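Local coordinates for protein endonuclease IV (Thermus thermophilus, PDB 3AAM) that cleaves DNA at apurinic or apyrimidinic sites during base excision repair, leaving a 3'-hydroxyl and a 5'-terminal sugar phosphate, at residues 178-190 with 229-241. Residues are numbered along the deposited sequence; the frame is centred on the assembly and turned at random.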
# COMPACT_ATOMS: atom_id res chain seq x y z
N TYR A 178 -17.45 0.59 5.76
CA TYR A 178 -16.90 0.30 7.08
C TYR A 178 -16.73 1.63 7.80
O TYR A 178 -15.95 2.48 7.37
CB TYR A 178 -15.55 -0.41 6.95
CG TYR A 178 -15.64 -1.84 6.46
CD1 TYR A 178 -16.09 -2.86 7.30
CD2 TYR A 178 -15.26 -2.17 5.16
CE1 TYR A 178 -16.14 -4.19 6.86
CE2 TYR A 178 -15.32 -3.49 4.71
CZ TYR A 178 -15.75 -4.49 5.56
OH TYR A 178 -15.77 -5.80 5.13
N ASP A 179 -17.45 1.81 8.90
CA ASP A 179 -17.39 3.08 9.64
C ASP A 179 -16.11 3.31 10.43
O ASP A 179 -16.09 3.20 11.66
CB ASP A 179 -18.59 3.19 10.58
CG ASP A 179 -18.88 4.63 10.98
OD1 ASP A 179 -17.99 5.49 10.79
OD2 ASP A 179 -19.99 4.89 11.48
N VAL A 180 -15.03 3.65 9.73
CA VAL A 180 -13.75 3.90 10.38
C VAL A 180 -13.80 5.17 11.23
O VAL A 180 -13.07 5.30 12.21
CB VAL A 180 -12.62 4.05 9.35
CG1 VAL A 180 -11.27 4.15 10.06
CG2 VAL A 180 -12.63 2.87 8.38
N ALA A 181 -14.66 6.11 10.84
CA ALA A 181 -14.79 7.37 11.55
C ALA A 181 -15.36 7.24 12.96
O ALA A 181 -14.81 7.80 13.92
CB ALA A 181 -15.65 8.34 10.75
N GLU A 182 -16.46 6.51 13.09
CA GLU A 182 -17.13 6.34 14.37
C GLU A 182 -16.89 5.01 15.08
O GLU A 182 -17.13 4.90 16.28
CB GLU A 182 -18.64 6.52 14.19
CG GLU A 182 -19.03 7.87 13.59
CD GLU A 182 -18.42 9.03 14.35
OE1 GLU A 182 -18.53 9.06 15.59
OE2 GLU A 182 -17.83 9.92 13.69
N ASP A 183 -16.43 4.00 14.35
CA ASP A 183 -16.18 2.69 14.95
C ASP A 183 -14.91 2.05 14.41
O ASP A 183 -14.93 0.92 13.92
CB ASP A 183 -17.39 1.78 14.69
CG ASP A 183 -17.32 0.47 15.46
OD1 ASP A 183 -16.66 0.43 16.52
OD2 ASP A 183 -17.94 -0.51 15.01
N PRO A 184 -13.77 2.76 14.51
CA PRO A 184 -12.50 2.23 14.02
C PRO A 184 -12.12 0.89 14.64
O PRO A 184 -11.56 0.02 13.97
CB PRO A 184 -11.50 3.34 14.37
CG PRO A 184 -12.12 3.99 15.58
CD PRO A 184 -13.58 4.05 15.19
N LEU A 185 -12.43 0.72 15.92
CA LEU A 185 -12.12 -0.52 16.63
C LEU A 185 -12.94 -1.67 16.04
O LEU A 185 -12.44 -2.78 15.87
CB LEU A 185 -12.43 -0.36 18.12
CG LEU A 185 -12.04 -1.50 19.06
CD1 LEU A 185 -10.52 -1.61 19.13
CD2 LEU A 185 -12.61 -1.23 20.44
N GLY A 186 -14.21 -1.39 15.74
CA GLY A 186 -15.08 -2.40 15.18
C GLY A 186 -14.64 -2.82 13.79
O GLY A 186 -14.77 -3.98 13.41
N VAL A 187 -14.12 -1.87 13.03
CA VAL A 187 -13.65 -2.16 11.68
C VAL A 187 -12.44 -3.08 11.77
O VAL A 187 -12.30 -4.02 10.98
CB VAL A 187 -13.26 -0.87 10.92
CG1 VAL A 187 -12.65 -1.23 9.58
CG2 VAL A 187 -14.49 -0.00 10.72
N LEU A 188 -11.55 -2.82 12.72
CA LEU A 188 -10.38 -3.67 12.87
C LEU A 188 -10.79 -5.04 13.40
O LEU A 188 -10.16 -6.04 13.07
CB LEU A 188 -9.35 -3.03 13.80
CG LEU A 188 -8.69 -1.77 13.24
CD1 LEU A 188 -7.70 -1.24 14.27
CD2 LEU A 188 -7.99 -2.07 11.93
N ASP A 189 -11.85 -5.09 14.21
CA ASP A 189 -12.32 -6.37 14.73
C ASP A 189 -12.83 -7.21 13.57
O ASP A 189 -12.62 -8.42 13.52
CB ASP A 189 -13.46 -6.19 15.74
CG ASP A 189 -13.06 -5.37 16.95
OD1 ASP A 189 -11.88 -5.40 17.34
OD2 ASP A 189 -13.95 -4.71 17.52
N ALA A 190 -13.52 -6.55 12.64
CA ALA A 190 -14.08 -7.23 11.47
C ALA A 190 -12.96 -7.74 10.58
O ALA A 190 -13.02 -8.85 10.05
CB ALA A 190 -14.98 -6.27 10.69
N GLU A 229 -10.17 11.93 13.45
CA GLU A 229 -9.47 11.26 14.53
C GLU A 229 -9.70 9.75 14.55
O GLU A 229 -9.07 9.03 15.31
CB GLU A 229 -9.87 11.88 15.88
CG GLU A 229 -9.43 13.33 16.03
CD GLU A 229 -7.92 13.50 16.11
OE1 GLU A 229 -7.18 12.54 15.82
OE2 GLU A 229 -7.47 14.61 16.46
N GLY A 230 -10.61 9.28 13.70
CA GLY A 230 -10.85 7.85 13.63
C GLY A 230 -9.56 7.16 13.22
O GLY A 230 -9.27 6.04 13.64
N LEU A 231 -8.77 7.84 12.39
CA LEU A 231 -7.50 7.28 11.94
C LEU A 231 -6.49 7.20 13.08
O LEU A 231 -5.59 6.37 13.06
CB LEU A 231 -6.91 8.12 10.79
CG LEU A 231 -7.70 8.10 9.48
CD1 LEU A 231 -6.92 8.84 8.42
CD2 LEU A 231 -7.94 6.65 9.04
N LYS A 232 -6.64 8.07 14.07
CA LYS A 232 -5.76 8.05 15.22
C LYS A 232 -5.97 6.72 15.94
O LYS A 232 -5.01 6.07 16.36
CB LYS A 232 -6.07 9.20 16.18
CG LYS A 232 -5.26 9.18 17.47
CD LYS A 232 -5.70 10.28 18.44
CE LYS A 232 -7.12 10.05 18.93
NZ LYS A 232 -7.55 11.07 19.95
N ARG A 233 -7.23 6.31 16.07
CA ARG A 233 -7.57 5.07 16.74
C ARG A 233 -7.05 3.84 16.00
O ARG A 233 -6.72 2.83 16.62
CB ARG A 233 -9.09 4.98 16.92
CG ARG A 233 -9.64 5.99 17.92
CD ARG A 233 -9.68 5.42 19.34
NE ARG A 233 -8.37 5.06 19.86
CZ ARG A 233 -7.45 5.94 20.25
NH1 ARG A 233 -6.28 5.53 20.71
NH2 ARG A 233 -7.71 7.25 20.18
N VAL A 234 -6.96 3.93 14.67
CA VAL A 234 -6.43 2.82 13.88
C VAL A 234 -4.91 2.79 14.04
O VAL A 234 -4.31 1.74 14.31
CB VAL A 234 -6.79 2.98 12.38
CG1 VAL A 234 -6.06 1.94 11.54
CG2 VAL A 234 -8.29 2.83 12.19
N PHE A 235 -4.29 3.95 13.89
CA PHE A 235 -2.84 4.09 14.00
C PHE A 235 -2.33 3.61 15.35
O PHE A 235 -1.28 2.98 15.43
CB PHE A 235 -2.46 5.56 13.79
CG PHE A 235 -0.97 5.82 13.76
CD1 PHE A 235 -0.17 5.28 12.76
CD2 PHE A 235 -0.39 6.65 14.72
CE1 PHE A 235 1.20 5.56 12.71
CE2 PHE A 235 0.98 6.93 14.68
CZ PHE A 235 1.77 6.39 13.68
N LEU A 236 -3.09 3.91 16.41
CA LEU A 236 -2.68 3.55 17.76
C LEU A 236 -3.31 2.28 18.32
O LEU A 236 -3.16 1.99 19.51
CB LEU A 236 -2.98 4.71 18.71
CG LEU A 236 -2.26 6.02 18.38
CD1 LEU A 236 -2.59 7.05 19.45
CD2 LEU A 236 -0.75 5.78 18.31
N ASP A 237 -4.02 1.52 17.49
CA ASP A 237 -4.63 0.30 18.00
C ASP A 237 -3.48 -0.61 18.42
O ASP A 237 -2.56 -0.85 17.65
CB ASP A 237 -5.47 -0.38 16.93
CG ASP A 237 -6.22 -1.58 17.45
OD1 ASP A 237 -5.59 -2.64 17.66
OD2 ASP A 237 -7.44 -1.46 17.68
N PRO A 238 -3.52 -1.13 19.66
CA PRO A 238 -2.45 -2.01 20.14
C PRO A 238 -2.13 -3.21 19.25
O PRO A 238 -1.01 -3.70 19.26
CB PRO A 238 -2.96 -2.43 21.52
CG PRO A 238 -3.73 -1.23 21.96
CD PRO A 238 -4.51 -0.87 20.72
N ARG A 239 -3.11 -3.67 18.49
CA ARG A 239 -2.90 -4.82 17.62
C ARG A 239 -2.05 -4.49 16.40
O ARG A 239 -1.53 -5.39 15.74
CB ARG A 239 -4.24 -5.38 17.16
CG ARG A 239 -5.08 -5.97 18.29
CD ARG A 239 -6.50 -6.24 17.85
NE ARG A 239 -7.26 -5.01 17.63
CZ ARG A 239 -8.56 -4.97 17.34
NH1 ARG A 239 -9.25 -6.09 17.23
NH2 ARG A 239 -9.16 -3.80 17.17
N LEU A 240 -1.90 -3.20 16.11
CA LEU A 240 -1.13 -2.77 14.94
C LEU A 240 0.14 -2.01 15.31
O LEU A 240 0.78 -1.42 14.44
CB LEU A 240 -1.99 -1.87 14.06
CG LEU A 240 -3.35 -2.42 13.63
CD1 LEU A 240 -4.09 -1.36 12.83
CD2 LEU A 240 -3.16 -3.69 12.80
N LYS A 241 0.51 -2.05 16.58
CA LYS A 241 1.69 -1.31 17.04
C LYS A 241 2.99 -1.62 16.31
O LYS A 241 3.89 -0.78 16.28
CB LYS A 241 1.88 -1.51 18.54
CG LYS A 241 2.21 -2.93 18.95
CD LYS A 241 2.24 -3.04 20.46
CE LYS A 241 2.48 -4.47 20.91
NZ LYS A 241 2.48 -4.58 22.39
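The guanidinium of Arg-239 meets carboxylates at its edges: Asp-189, from helix 184-194, sends OD1 to NH1 (2.7 Å), close to the guanidinium plane, with a weak second bond from NH2, while Asp-237 lies along the NE side. There the grip is side-on, Arg-239 NE to Asp-237 OD1 and Arg-239 NH2 to Asp-237 OD2 (2.9 Å each), both on the syn side but tilted out of the carboxylate plane. The Asp-189 carboxylate is turned 53° from the guanidinium, and Leu-188 CB and Leu-185 CD1 approach that group obliquely. Asp-237 OD1 also accepts from Arg-239 N, closing an Asx turn. A methionine in place of Arg-239 would probably leave Asp-189 and Asp-237 without their shared counter-charge, the latter held only by the backbone N bond of that turn. Next to this network Leu-188 CD1 meets Leu-240 CD1 tip to tip (3.9 Å). Farther along, Val-234 CG2, anti to its carbonyl carbon, touches both Val-180 CG1 and Pro-184 CB, and Pro-184 CG rests on Arg-233 CB (3.5 Å). A CB on Gly-230 would clash with Val-180 O. Residues 184-190 and helix 230-235, crossing at -45°, are neighbouring helices of the TIM barrel's outer layer, 230-235 lying on strand 202-208.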